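Local coordinates for DCN1-like protein 3 (Homo sapiens, PDB 4GBA) that contributes to cullin neddylation by binding N-terminally acetylated NEDD8-conjugating E2 enzymes and cullin-RBX complexes through its DCUN1 (PONY) domain, at residues Asp139-Phe144 and Pro184-Thr189; Glu9-Arg14 and Asp74-Ile79; Gln52-Cys57 and Thr103-Leu108; Thr40-Leu45 and Trp126-Thr131. All blocks are in the same frame, centred on the assembly; numbering follows the deposited sequence.

Interaction 1 of 4, residues Asp139-Phe144 and Pro184-Thr189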
loop_
_atom_site.group_PDB
_atom_site.type_symbol
_atom_site.label_atom_id
_atom_site.label_comp_id
_atom_site.label_asym_id
_atom_site.label_seq_id
_atom_site.Cartn_x
_atom_site.Cartn_y
_atom_site.Cartn_z
ATOM N N ASP A 139 10.777 -4.451 -10.611
ATOM C CA ASP A 139 11.933 -4.998 -9.895
ATOM C C ASP A 139 13.122 -4.034 -9.894
ATOM O O ASP A 139 13.717 -3.775 -8.842
ATOM C CB ASP A 139 12.367 -6.362 -10.463
ATOM C CG ASP A 139 11.304 -7.451 -10.282
ATOM O OD1 ASP A 139 10.571 -7.438 -9.262
ATOM O OD2 ASP A 139 11.210 -8.332 -11.170
ATOM N N GLN A 140 13.466 -3.506 -11.069
ATOM C CA GLN A 140 14.607 -2.596 -11.183
ATOM C C GLN A 140 14.313 -1.231 -10.570
ATOM O O GLN A 140 15.184 -0.612 -9.951
ATOM C CB GLN A 140 15.046 -2.439 -12.640
ATOM C CG GLN A 140 15.612 -3.712 -13.250
ATOM C CD GLN A 140 16.664 -4.392 -12.367
ATOM O OE1 GLN A 140 17.338 -3.750 -11.552
ATOM N NE2 GLN A 140 16.800 -5.707 -12.529
ATOM N N TRP A 141 13.080 -0.767 -10.740
ATOM C CA TRP A 141 12.664 0.492 -10.149
ATOM C C TRP A 141 12.868 0.444 -8.637
ATOM O O TRP A 141 13.311 1.418 -8.040
ATOM C CB TRP A 141 11.202 0.809 -10.518
ATOM C CG TRP A 141 10.558 1.894 -9.682
ATOM C CD1 TRP A 141 9.679 1.719 -8.657
ATOM C CD2 TRP A 141 10.758 3.309 -9.798
ATOM N NE1 TRP A 141 9.313 2.930 -8.125
ATOM C CE2 TRP A 141 9.960 3.930 -8.811
ATOM C CE3 TRP A 141 11.532 4.117 -10.642
ATOM C CZ2 TRP A 141 9.904 5.319 -8.643
ATOM C CZ3 TRP A 141 11.480 5.492 -10.475
ATOM C CH2 TRP A 141 10.673 6.081 -9.480
ATOM N N LEU A 142 12.555 -0.694 -8.021
ATOM C CA LEU A 142 12.696 -0.831 -6.573
ATOM C C LEU A 142 14.155 -1.056 -6.144
ATOM O O LEU A 142 14.537 -0.692 -5.027
ATOM C CB LEU A 142 11.783 -1.943 -6.018
ATOM C CG LEU A 142 10.258 -1.801 -6.165
ATOM C CD1 LEU A 142 9.567 -3.117 -5.822
ATOM C CD2 LEU A 142 9.668 -0.642 -5.339
ATOM N N ASN A 143 14.954 -1.670 -7.017
ATOM C CA ASN A 143 16.399 -1.772 -6.792
ATOM C C ASN A 143 17.017 -0.391 -6.815
ATOM O O ASN A 143 17.838 -0.045 -5.964
ATOM C CB ASN A 143 17.075 -2.625 -7.865
ATOM C CG ASN A 143 16.768 -4.104 -7.717
ATOM O OD1 ASN A 143 16.427 -4.581 -6.627
ATOM N ND2 ASN A 143 16.899 -4.843 -8.816
ATOM N N PHE A 144 16.608 0.389 -7.810
ATOM C CA PHE A 144 17.055 1.763 -7.970
ATOM C C PHE A 144 16.782 2.591 -6.711
ATOM O O PHE A 144 17.641 3.333 -6.250
ATOM C CB PHE A 144 16.390 2.369 -9.217
ATOM C CG PHE A 144 16.414 3.870 -9.263
ATOM C CD1 PHE A 144 17.567 4.549 -9.609
ATOM C CD2 PHE A 144 15.273 4.603 -8.980
ATOM C CE1 PHE A 144 17.582 5.934 -9.655
ATOM C CE2 PHE A 144 15.287 5.990 -9.024
ATOM C CZ PHE A 144 16.437 6.653 -9.363
ATOM N N PRO A 184 7.927 12.929 -13.867
ATOM C CA PRO A 184 8.733 13.463 -12.763
ATOM C C PRO A 184 10.188 13.129 -13.043
ATOM O O PRO A 184 10.460 12.082 -13.624
ATOM C CB PRO A 184 8.208 12.703 -11.544
ATOM C CG PRO A 184 6.808 12.315 -11.926
ATOM C CD PRO A 184 6.880 12.009 -13.388
ATOM N N SER A 185 11.103 14.020 -12.679
ATOM C CA SER A 185 12.501 13.873 -13.078
ATOM C C SER A 185 13.135 12.616 -12.500
ATOM O O SER A 185 14.062 12.055 -13.085
ATOM C CB SER A 185 13.307 15.121 -12.701
ATOM O OG SER A 185 13.258 15.340 -11.305
ATOM N N LEU A 186 12.626 12.164 -11.359
ATOM C CA LEU A 186 13.075 10.891 -10.803
ATOM C C LEU A 186 13.002 9.724 -11.811
ATOM O O LEU A 186 13.852 8.828 -11.795
ATOM C CB LEU A 186 12.310 10.540 -9.522
ATOM C CG LEU A 186 12.852 9.307 -8.783
ATOM C CD1 LEU A 186 14.294 9.555 -8.295
ATOM C CD2 LEU A 186 11.953 8.882 -7.627
ATOM N N PHE A 187 11.995 9.723 -12.681
ATOM C CA PHE A 187 11.884 8.662 -13.677
ATOM C C PHE A 187 13.083 8.678 -14.632
ATOM O O PHE A 187 13.580 7.624 -15.024
ATOM C CB PHE A 187 10.564 8.739 -14.457
ATOM C CG PHE A 187 9.321 8.563 -13.600
ATOM C CD1 PHE A 187 9.413 8.302 -12.245
ATOM C CD2 PHE A 187 8.058 8.653 -14.168
ATOM C CE1 PHE A 187 8.269 8.149 -11.465
ATOM C CE2 PHE A 187 6.913 8.502 -13.396
ATOM C CZ PHE A 187 7.023 8.254 -12.039
ATOM N N ASP A 188 13.552 9.871 -14.993
ATOM C CA ASP A 188 14.722 10.010 -15.866
ATOM C C ASP A 188 16.007 9.545 -15.169
ATOM O O ASP A 188 16.828 8.839 -15.761
ATOM C CB ASP A 188 14.887 11.451 -16.371
ATOM C CG ASP A 188 15.739 11.528 -17.643
ATOM O OD1 ASP A 188 15.480 10.750 -18.598
ATOM O OD2 ASP A 188 16.679 12.354 -17.692
ATOM N N THR A 189 16.169 9.951 -13.913
ATOM C CA THR A 189 17.269 9.477 -13.083
ATOM C C THR A 189 17.321 7.948 -13.075
ATOM O O THR A 189 18.401 7.344 -13.058
ATOM C CB THR A 189 17.116 9.966 -11.629
ATOM O OG1 THR A 189 17.018 11.393 -11.604
ATOM C CG2 THR A 189 18.297 9.519 -10.785
#
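W141 and F144 reach from helix 138-147 to the first turn of helix 185-199, and both get there the same way: CG lies anti to the backbone N, at chi1 165° in W141 and 162° in F144. The far corner of the indole does the touching. W141 CH2 sits 3.6 Å from L186 CD2 and 3.7 Å from F187 CE1. L186 splits its branches, CD2 going to the indole and CD1 to the phenyl ring of F144. F187 turns its edge to the face of the six-membered ring of W141 in an offset edge-to-face pair, with centroids 5.5 Å apart and planes at 86°. The two helices, nearly perpendicular here, belong to the C-terminal, EF-hand-like half of the DCUN1 domain, and W141 continues the aromatic core through F163 and F190. One turn along, F144 presents its rim: L186 CD1 comes to 3.8 Å from F144 CZ, and T189 CG2 to 3.7 Å from the same atom, both near the ring plane.

Interaction 2 of 4, residues Glu9-Arg14 and Asp74-Ile79; sequences EELFRR and DSIDGI
L11 carries most of this contact, pushing its two methyl groups against the turn that leads into helix 76-89. CG stands anti to the backbone N (chi1 -173°), which sends the branches off helix 7-13 toward D74-I79. L11 CD2 rests on main chain, 3.6 Å from D74 O and 3.7 Å from S75 CA, with I79 CD1 farther off. The other methyl, CD1, meets I76 CG1 at 4.0 Å, the two side chains nearly perpendicular. R14 adds a looser touch at the rim, its NH2 lying 4.0 Å from the same I76 CG1.

A water bridges the I76 backbone amide and the R14 guanidinium, accepting from I76 N at 3.0 Å and, weakly, from R14 NH1. Behind this shell, S75 is the N-cap of helix 76-89, and its OG accepts from G78 N at 2.8 Å with an N-H...O angle of 150°, fixing the first turn that presents I76 and I79. D74 is held by a salt bridge to R7 of helix 7-13, while F64 of helix 61-71 packs on L11 and F31 of helix 25-34 on both isoleucines.

Direct contact across the two segments is therefore apolar and rather sparse, with polar groups working at its border: the water takes up a helix-start amide, and the R7-D74 charge pair ties the turn to helix 7-13.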
loop_
_atom_site.group_PDB
_atom_site.type_symbol
_atom_site.label_atom_id
_atom_site.label_comp_id
_atom_site.label_asym_id
_atom_site.label_seq_id
_atom_site.Cartn_x
_atom_site.Cartn_y
_atom_site.Cartn_z
ATOM N N GLU A 9 -20.367 -5.585 17.234
ATOM C CA GLU A 9 -19.974 -4.879 18.448
ATOM C C GLU A 9 -19.035 -5.706 19.331
ATOM O O GLU A 9 -18.046 -5.184 19.839
ATOM C CB GLU A 9 -21.202 -4.472 19.255
ATOM C CG GLU A 9 -20.854 -3.627 20.462
ATOM C CD GLU A 9 -20.361 -2.240 20.072
ATOM O OE1 GLU A 9 -19.447 -1.718 20.752
ATOM O OE2 GLU A 9 -20.894 -1.676 19.088
ATOM N N GLU A 10 -19.344 -6.986 19.532
ATOM C CA GLU A 10 -18.449 -7.836 20.324
ATOM C C GLU A 10 -17.089 -8.012 19.629
ATOM O O GLU A 10 -16.043 -8.032 20.278
ATOM C CB GLU A 10 -19.085 -9.201 20.623
ATOM N N LEU A 11 -17.115 -8.134 18.305
ATOM C CA LEU A 11 -15.894 -8.278 17.528
ATOM C C LEU A 11 -15.035 -7.033 17.651
ATOM O O LEU A 11 -13.839 -7.123 17.920
ATOM C CB LEU A 11 -16.216 -8.529 16.062
ATOM C CG LEU A 11 -15.011 -8.867 15.195
ATOM C CD1 LEU A 11 -14.324 -10.117 15.725
ATOM C CD2 LEU A 11 -15.463 -9.058 13.756
ATOM N N PHE A 12 -15.650 -5.871 17.463
ATOM C CA PHE A 12 -14.935 -4.617 17.635
ATOM C C PHE A 12 -14.344 -4.501 19.028
ATOM O O PHE A 12 -13.182 -4.146 19.186
ATOM C CB PHE A 12 -15.840 -3.410 17.354
ATOM C CG PHE A 12 -15.123 -2.079 17.441
ATOM C CD1 PHE A 12 -14.162 -1.728 16.497
ATOM C CD2 PHE A 12 -15.408 -1.183 18.464
ATOM C CE1 PHE A 12 -13.506 -0.507 16.573
ATOM C CE2 PHE A 12 -14.754 0.035 18.540
ATOM C CZ PHE A 12 -13.804 0.372 17.592
ATOM N N ARG A 13 -15.154 -4.801 20.033
ATOM C CA ARG A 13 -14.765 -4.625 21.427
ATOM C C ARG A 13 -13.514 -5.418 21.803
ATOM O O ARG A 13 -12.785 -5.040 22.720
ATOM C CB ARG A 13 -15.926 -4.998 22.363
ATOM C CG ARG A 13 -17.005 -3.920 22.491
ATOM C CD ARG A 13 -16.760 -3.016 23.700
ATOM N NE ARG A 13 -17.359 -1.689 23.539
ATOM C CZ ARG A 13 -17.353 -0.739 24.476
ATOM N NH1 ARG A 13 -16.787 -0.965 25.657
ATOM N NH2 ARG A 13 -17.920 0.437 24.234
ATOM N N ARG A 14 -13.252 -6.514 21.102
ATOM C CA ARG A 14 -12.139 -7.348 21.525
ATOM C C ARG A 14 -10.777 -6.906 20.998
ATOM O O ARG A 14 -9.760 -7.395 21.473
ATOM C CB ARG A 14 -12.409 -8.847 21.308
ATOM C CG ARG A 14 -12.135 -9.416 19.952
ATOM C CD ARG A 14 -13.047 -10.634 19.754
ATOM N NE ARG A 14 -12.394 -11.790 19.142
ATOM C CZ ARG A 14 -13.024 -12.722 18.416
ATOM N NH1 ARG A 14 -14.337 -12.633 18.178
ATOM N NH2 ARG A 14 -12.337 -13.752 17.915
ATOM N N ASP A 74 -19.396 -9.970 10.100
ATOM C CA ASP A 74 -19.438 -9.542 11.487
ATOM C C ASP A 74 -18.577 -10.507 12.322
ATOM O O ASP A 74 -18.714 -10.602 13.546
ATOM C CB ASP A 74 -20.876 -9.469 12.002
ATOM C CG ASP A 74 -21.581 -10.824 11.980
ATOM O OD1 ASP A 74 -20.942 -11.855 11.650
ATOM O OD2 ASP A 74 -22.782 -10.867 12.331
ATOM N N SER A 75 -17.686 -11.222 11.645
ATOM C CA SER A 75 -16.864 -12.216 12.326
ATOM C C SER A 75 -15.527 -12.432 11.630
ATOM O O SER A 75 -15.379 -12.145 10.438
ATOM C CB SER A 75 -17.605 -13.553 12.399
ATOM O OG SER A 75 -17.463 -14.249 11.172
ATOM N N ILE A 76 -14.570 -12.959 12.387
ATOM C CA ILE A 76 -13.254 -13.312 11.873
ATOM C C ILE A 76 -13.359 -14.291 10.702
ATOM O O ILE A 76 -12.696 -14.125 9.662
ATOM C CB ILE A 76 -12.371 -13.931 12.991
ATOM C CG1 ILE A 76 -11.968 -12.861 14.003
ATOM C CG2 ILE A 76 -11.140 -14.585 12.399
ATOM C CD1 ILE A 76 -11.111 -11.736 13.390
ATOM N N ASP A 77 -14.199 -15.312 10.870
ATOM C CA ASP A 77 -14.406 -16.304 9.820
ATOM C C ASP A 77 -15.105 -15.731 8.595
ATOM O O ASP A 77 -14.826 -16.143 7.471
ATOM C CB ASP A 77 -15.157 -17.526 10.355
ATOM C CG ASP A 77 -14.213 -18.609 10.867
ATOM O OD1 ASP A 77 -13.062 -18.289 11.249
ATOM O OD2 ASP A 77 -14.622 -19.782 10.874
ATOM N N GLY A 78 -15.997 -14.771 8.815
ATOM C CA GLY A 78 -16.684 -14.114 7.720
ATOM C C GLY A 78 -15.735 -13.277 6.884
ATOM O O GLY A 78 -15.798 -13.304 5.660
ATOM N N ILE A 79 -14.860 -12.524 7.548
ATOM C CA ILE A 79 -13.852 -11.733 6.852
ATOM C C ILE A 79 -12.938 -12.620 6.011
ATOM O O ILE A 79 -12.728 -12.350 4.831
ATOM C CB ILE A 79 -13.017 -10.867 7.830
ATOM C CG1 ILE A 79 -13.912 -9.832 8.509
ATOM C CG2 ILE A 79 -11.891 -10.157 7.083
ATOM C CD1 ILE A 79 -13.416 -9.321 9.803
HETATM O O HOH W 1 -15.210 -13.932 15.110
#

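Interaction 3 of 4, residues Gln52-Cys57 and Thr103-Leu108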
loop_
_atom_site.group_PDB
_atom_site.type_symbol
_atom_site.label_atom_id
_atom_site.label_comp_id
_atom_site.label_asym_id
_atom_site.label_seq_id
_atom_site.Cartn_x
_atom_site.Cartn_y
_atom_site.Cartn_z
ATOM N N GLN A 52 -11.389 1.816 4.271
ATOM C CA GLN A 52 -11.029 3.215 4.022
ATOM C C GLN A 52 -10.290 3.841 5.209
ATOM O O GLN A 52 -10.673 4.920 5.680
ATOM C CB GLN A 52 -12.285 4.045 3.736
ATOM C CG GLN A 52 -13.189 3.496 2.651
ATOM C CD GLN A 52 -14.244 4.508 2.243
ATOM O OE1 GLN A 52 -15.420 4.379 2.591
ATOM N NE2 GLN A 52 -13.819 5.537 1.520
ATOM N N ALA A 53 -9.252 3.167 5.696
ATOM C CA ALA A 53 -8.529 3.640 6.868
ATOM C C ALA A 53 -7.612 4.861 6.585
ATOM O O ALA A 53 -7.818 5.965 7.120
ATOM C CB ALA A 53 -7.743 2.506 7.476
ATOM N N ALA A 54 -6.600 4.650 5.756
ATOM C CA ALA A 54 -5.607 5.690 5.433
ATOM C C ALA A 54 -4.659 6.106 6.588
ATOM O O ALA A 54 -3.643 6.780 6.352
ATOM C CB ALA A 54 -6.283 6.921 4.789
ATOM N N THR A 55 -4.992 5.720 7.821
ATOM C CA THR A 55 -4.038 5.798 8.934
ATOM C C THR A 55 -3.533 4.401 9.301
ATOM O O THR A 55 -4.289 3.602 9.853
ATOM C CB THR A 55 -4.691 6.370 10.191
ATOM O OG1 THR A 55 -5.569 7.438 9.830
ATOM C CG2 THR A 55 -3.630 6.855 11.183
ATOM N N MET A 56 -2.269 4.107 9.004
ATOM C CA MET A 56 -1.725 2.778 9.277
ATOM C C MET A 56 -1.849 2.377 10.729
ATOM O O MET A 56 -1.554 3.179 11.615
ATOM C CB MET A 56 -0.256 2.688 8.893
ATOM C CG MET A 56 -0.046 2.145 7.527
ATOM S SD MET A 56 1.692 1.872 7.250
ATOM C CE MET A 56 1.713 1.696 5.458
ATOM N N CYS A 57 -2.274 1.130 10.947
ATOM C CA CYS A 57 -2.285 0.506 12.267
ATOM C C CYS A 57 -3.453 0.987 13.083
ATOM O O CYS A 57 -3.432 0.896 14.310
ATOM C CB CYS A 57 -0.986 0.781 13.045
ATOM S SG CYS A 57 0.531 0.223 12.255
ATOM N N THR A 103 -3.460 3.647 -1.505
ATOM C CA THR A 103 -2.223 3.135 -0.918
ATOM C C THR A 103 -1.238 4.274 -0.582
ATOM O O THR A 103 -0.504 4.192 0.403
ATOM C CB THR A 103 -1.573 2.047 -1.819
ATOM O OG1 THR A 103 -2.481 0.941 -1.965
ATOM C CG2 THR A 103 -0.251 1.546 -1.228
ATOM N N PHE A 104 -1.251 5.346 -1.381
ATOM C CA PHE A 104 -0.386 6.478 -1.104
ATOM C C PHE A 104 -0.806 7.164 0.198
ATOM O O PHE A 104 0.024 7.402 1.086
ATOM C CB PHE A 104 -0.358 7.485 -2.261
ATOM C CG PHE A 104 0.489 8.690 -1.966
ATOM C CD1 PHE A 104 1.835 8.710 -2.294
ATOM C CD2 PHE A 104 -0.043 9.775 -1.295
ATOM C CE1 PHE A 104 2.622 9.811 -1.984
ATOM C CE2 PHE A 104 0.757 10.878 -0.977
ATOM C CZ PHE A 104 2.077 10.893 -1.325
ATOM N N GLN A 105 -2.101 7.460 0.297
ATOM C CA GLN A 105 -2.700 8.112 1.463
ATOM C C GLN A 105 -2.512 7.284 2.742
ATOM O O GLN A 105 -2.287 7.817 3.838
ATOM C CB GLN A 105 -4.203 8.337 1.206
ATOM C CG GLN A 105 -4.823 9.413 2.085
ATOM C CD GLN A 105 -4.045 10.738 2.025
ATOM O OE1 GLN A 105 -3.582 11.159 0.956
ATOM N NE2 GLN A 105 -3.885 11.387 3.182
ATOM N N PHE A 106 -2.626 5.970 2.582
ATOM C CA PHE A 106 -2.454 5.014 3.663
ATOM C C PHE A 106 -1.026 5.083 4.215
ATOM O O PHE A 106 -0.829 5.244 5.422
ATOM C CB PHE A 106 -2.786 3.611 3.139
ATOM C CG PHE A 106 -2.810 2.535 4.205
ATOM C CD1 PHE A 106 -3.628 2.654 5.323
ATOM C CD2 PHE A 106 -2.049 1.379 4.057
ATOM C CE1 PHE A 106 -3.659 1.650 6.291
ATOM C CE2 PHE A 106 -2.075 0.373 5.017
ATOM C CZ PHE A 106 -2.880 0.511 6.133
ATOM N N GLY A 107 -0.036 4.988 3.331
ATOM C CA GLY A 107 1.356 5.008 3.750
ATOM C C GLY A 107 1.770 6.359 4.302
ATOM O O GLY A 107 2.827 6.502 4.909
ATOM N N LEU A 108 0.914 7.353 4.105
ATOM C CA LEU A 108 1.245 8.723 4.449
ATOM C C LEU A 108 0.952 9.044 5.903
ATOM O O LEU A 108 -0.183 8.951 6.359
ATOM C CB LEU A 108 0.470 9.675 3.541
ATOM C CG LEU A 108 0.956 11.109 3.438
ATOM C CD1 LEU A 108 2.385 11.154 2.914
ATOM C CD2 LEU A 108 0.008 11.834 2.521
#
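The wall of the pocket that receives the acetylated E2 peptide is built partly here, where M56 and F106 both pack on a modified side chain of the bound peptide. M56 lies across one face of the F106 ring, nearly perpendicular to that side chain. Its CG does the touching, 3.7 Å from the ring centroid and 18° off the normal, a CH-pi contact; SD stands farther out above the same face, 5.0 Å from the centroid, as a Met-aromatic pair. The extended chain beyond CG carries M56 CE to 3.7 Å from G107 CA.

With CG anti to the backbone N (chi1 -173°), the F106 ring extends to the loop. The edge of that ring meets the A54 backbone, with F106 CD1 3.6 Å from A54 CA. A54 O takes a CA-H...O contact from F106 CA at 3.4 Å, which probably offsets only in part its unfavourable crowding against Q105 O (3.0 Å) and F106 O. A54 CB also touches the aliphatic part of Q105, CG, at 4.0 Å, while the amide oxygen of Q105 bonds to R157.

Residues 52-57 lead from helix 42-50, closed by a Schellman motif at Q52, to strand 59-60. Residues 103-108 cover the last turn of helix 93-107 and the loop start. L45 and A48 of helix 42-50 pack on F106, and L125 of helix 119-129 packs on M56.

Interaction 4 of 4, residues Thr40-Leu45 and Trp126-Thr131; sequences TEFRVL and WKLVFT
The start of helix 42-50 meets the end of helix 119-129 beside the bound E2 peptide, whose modified side chain packs on V44, L45 and L128. L128 fills the join. Its CD2 lies 3.3 Å from T40 O and 3.8 Å from L45 CB, while CD1 reaches 3.4 Å from F42 N. The L45 and L128 side chains lie alongside each other, running opposite ways, and L45 CD2 goes on to V129 CA.

F42, with CG anti to the backbone N (chi1 -176°), lays its ring against T131: T131 CB sits over one face, 3.8 Å from the centroid and 18° off the normal, a CH-pi contact. F42 CD1 lies 3.1 Å from L128 O.

That carbonyl accepts from T131 N and also from T131 OG1, at a short distance whose exact value is doubtful; the pair may help keep T131 over the ring. Each segment keeps its hydrogen bonds to itself, and across the join leucine methyls and a ring pack on each other and also against backbone N and O atoms.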
loop_
_atom_site.group_PDB
_atom_site.type_symbol
_atom_site.label_atom_id
_atom_site.label_comp_id
_atom_site.label_asym_id
_atom_site.label_seq_id
_atom_site.Cartn_x
_atom_site.Cartn_y
_atom_site.Cartn_z
ATOM N N THR A 40 1.628 -7.328 7.479
ATOM C CA THR A 40 2.147 -6.508 6.388
ATOM C C THR A 40 1.746 -7.040 5.010
ATOM O O THR A 40 2.083 -6.440 3.981
ATOM C CB THR A 40 3.704 -6.419 6.431
ATOM O OG1 THR A 40 4.266 -7.721 6.216
ATOM C CG2 THR A 40 4.168 -5.888 7.752
ATOM N N GLU A 41 1.036 -8.161 4.976
ATOM C CA GLU A 41 0.724 -8.788 3.692
ATOM C C GLU A 41 -0.429 -8.122 2.904
ATOM O O GLU A 41 -1.187 -7.307 3.433
ATOM C CB GLU A 41 0.491 -10.290 3.867
ATOM C CG GLU A 41 -0.887 -10.664 4.384
ATOM C CD GLU A 41 -1.361 -11.976 3.784
ATOM O OE1 GLU A 41 -1.173 -13.021 4.438
ATOM O OE2 GLU A 41 -1.895 -11.960 2.645
ATOM N N PHE A 42 -0.525 -8.474 1.625
ATOM C CA PHE A 42 -1.418 -7.820 0.658
ATOM C C PHE A 42 -2.909 -7.778 1.062
ATOM O O PHE A 42 -3.571 -6.751 0.903
ATOM C CB PHE A 42 -1.218 -8.479 -0.719
ATOM C CG PHE A 42 -2.001 -7.841 -1.837
ATOM C CD1 PHE A 42 -1.821 -6.496 -2.160
ATOM C CD2 PHE A 42 -2.899 -8.602 -2.597
ATOM C CE1 PHE A 42 -2.538 -5.908 -3.215
ATOM C CE2 PHE A 42 -3.619 -8.028 -3.649
ATOM C CZ PHE A 42 -3.437 -6.671 -3.957
ATOM N N ARG A 43 -3.436 -8.883 1.585
ATOM C CA ARG A 43 -4.829 -8.915 2.033
ATOM C C ARG A 43 -5.131 -7.879 3.094
ATOM O O ARG A 43 -6.259 -7.403 3.190
ATOM C CB ARG A 43 -5.195 -10.274 2.596
ATOM C CG ARG A 43 -5.543 -11.292 1.563
ATOM C CD ARG A 43 -5.313 -12.656 2.141
ATOM N NE ARG A 43 -5.171 -13.647 1.092
ATOM C CZ ARG A 43 -5.075 -14.945 1.325
ATOM N NH1 ARG A 43 -5.106 -15.378 2.581
ATOM N NH2 ARG A 43 -4.957 -15.798 0.305
ATOM N N VAL A 44 -4.127 -7.556 3.908
ATOM C CA VAL A 44 -4.292 -6.564 4.966
ATOM C C VAL A 44 -4.371 -5.161 4.369
ATOM O O VAL A 44 -5.186 -4.338 4.804
ATOM C CB VAL A 44 -3.178 -6.676 6.039
ATOM C CG1 VAL A 44 -3.313 -5.567 7.074
ATOM C CG2 VAL A 44 -3.236 -8.068 6.706
ATOM N N LEU A 45 -3.539 -4.897 3.362
ATOM C CA LEU A 45 -3.696 -3.683 2.562
ATOM C C LEU A 45 -5.124 -3.624 1.953
ATOM O O LEU A 45 -5.792 -2.584 2.020
ATOM C CB LEU A 45 -2.615 -3.597 1.474
ATOM C CG LEU A 45 -2.720 -2.427 0.485
ATOM C CD1 LEU A 45 -2.394 -1.076 1.163
ATOM C CD2 LEU A 45 -1.832 -2.666 -0.744
ATOM N N TRP A 126 4.884 0.018 -2.825
ATOM C CA TRP A 126 4.883 -0.290 -4.251
ATOM C C TRP A 126 4.927 -1.789 -4.502
ATOM O O TRP A 126 4.175 -2.295 -5.325
ATOM C CB TRP A 126 6.035 0.397 -4.969
ATOM C CG TRP A 126 5.618 1.649 -5.676
ATOM C CD1 TRP A 126 4.458 1.858 -6.361
ATOM C CD2 TRP A 126 6.357 2.871 -5.750
ATOM N NE1 TRP A 126 4.430 3.130 -6.871
ATOM C CE2 TRP A 126 5.581 3.777 -6.511
ATOM C CE3 TRP A 126 7.602 3.286 -5.257
ATOM C CZ2 TRP A 126 6.018 5.082 -6.795
ATOM C CZ3 TRP A 126 8.028 4.580 -5.530
ATOM C CH2 TRP A 126 7.239 5.463 -6.298
ATOM N N LYS A 127 5.815 -2.489 -3.796
ATOM C CA LYS A 127 5.905 -3.946 -3.866
ATOM C C LYS A 127 4.569 -4.596 -3.485
ATOM O O LYS A 127 4.068 -5.474 -4.179
ATOM C CB LYS A 127 6.986 -4.423 -2.904
ATOM C CG LYS A 127 7.523 -5.818 -3.161
ATOM C CD LYS A 127 8.772 -6.093 -2.297
ATOM C CE LYS A 127 9.742 -4.888 -2.306
ATOM N NZ LYS A 127 11.029 -5.082 -1.534
ATOM N N LEU A 128 4.007 -4.157 -2.367
ATOM C CA LEU A 128 2.742 -4.679 -1.887
ATOM C C LEU A 128 1.568 -4.449 -2.870
ATOM O O LEU A 128 0.840 -5.390 -3.215
ATOM C CB LEU A 128 2.415 -4.104 -0.501
ATOM C CG LEU A 128 1.400 -4.925 0.303
ATOM C CD1 LEU A 128 1.888 -6.363 0.427
ATOM C CD2 LEU A 128 1.153 -4.312 1.667
ATOM N N VAL A 129 1.386 -3.214 -3.326
ATOM C CA VAL A 129 0.223 -2.889 -4.152
ATOM C C VAL A 129 0.213 -3.640 -5.500
ATOM O O VAL A 129 -0.855 -3.985 -6.025
ATOM C CB VAL A 129 0.037 -1.344 -4.318
ATOM C CG1 VAL A 129 1.079 -0.753 -5.258
ATOM C CG2 VAL A 129 -1.379 -1.015 -4.790
ATOM N N PHE A 130 1.395 -3.925 -6.037
ATOM C CA PHE A 130 1.500 -4.621 -7.320
ATOM C C PHE A 130 1.524 -6.147 -7.184
ATOM O O PHE A 130 1.767 -6.854 -8.161
ATOM C CB PHE A 130 2.737 -4.149 -8.105
ATOM C CG PHE A 130 2.566 -2.799 -8.769
ATOM C CD1 PHE A 130 1.643 -2.626 -9.801
ATOM C CD2 PHE A 130 3.330 -1.707 -8.373
ATOM C CE1 PHE A 130 1.480 -1.399 -10.415
ATOM C CE2 PHE A 130 3.170 -0.464 -8.991
ATOM C CZ PHE A 130 2.247 -0.310 -10.012
ATOM N N THR A 131 1.268 -6.646 -5.977
ATOM C CA THR A 131 1.305 -8.085 -5.683
ATOM C C THR A 131 0.711 -8.990 -6.784
ATOM O O THR A 131 1.359 -9.942 -7.209
ATOM C CB THR A 131 0.646 -8.401 -4.300
ATOM O OG1 THR A 131 1.445 -7.842 -3.244
ATOM C CG2 THR A 131 0.522 -9.882 -4.086
#

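The four contacts run along an elongated helical domain, from interaction 2 near the N-terminus to interaction 1 near the C-terminus, their centres about 42 Å apart on opposite sides of the chain's centre. Between them lie interactions 3 and 4, their centres about 12 Å apart, yet touching through T103 and F106 against L45 and V129; both border the acetylated E2 peptide. In sequence, interaction 3 falls between the two segments of interaction 4, and interaction 2 crosses both, so this part of the chain is interwoven. Interaction 1 follows in series but still touches interaction 4, W126 packing on W141 and L142. Packing is thus continuous from the peptide site into the C-terminal helices.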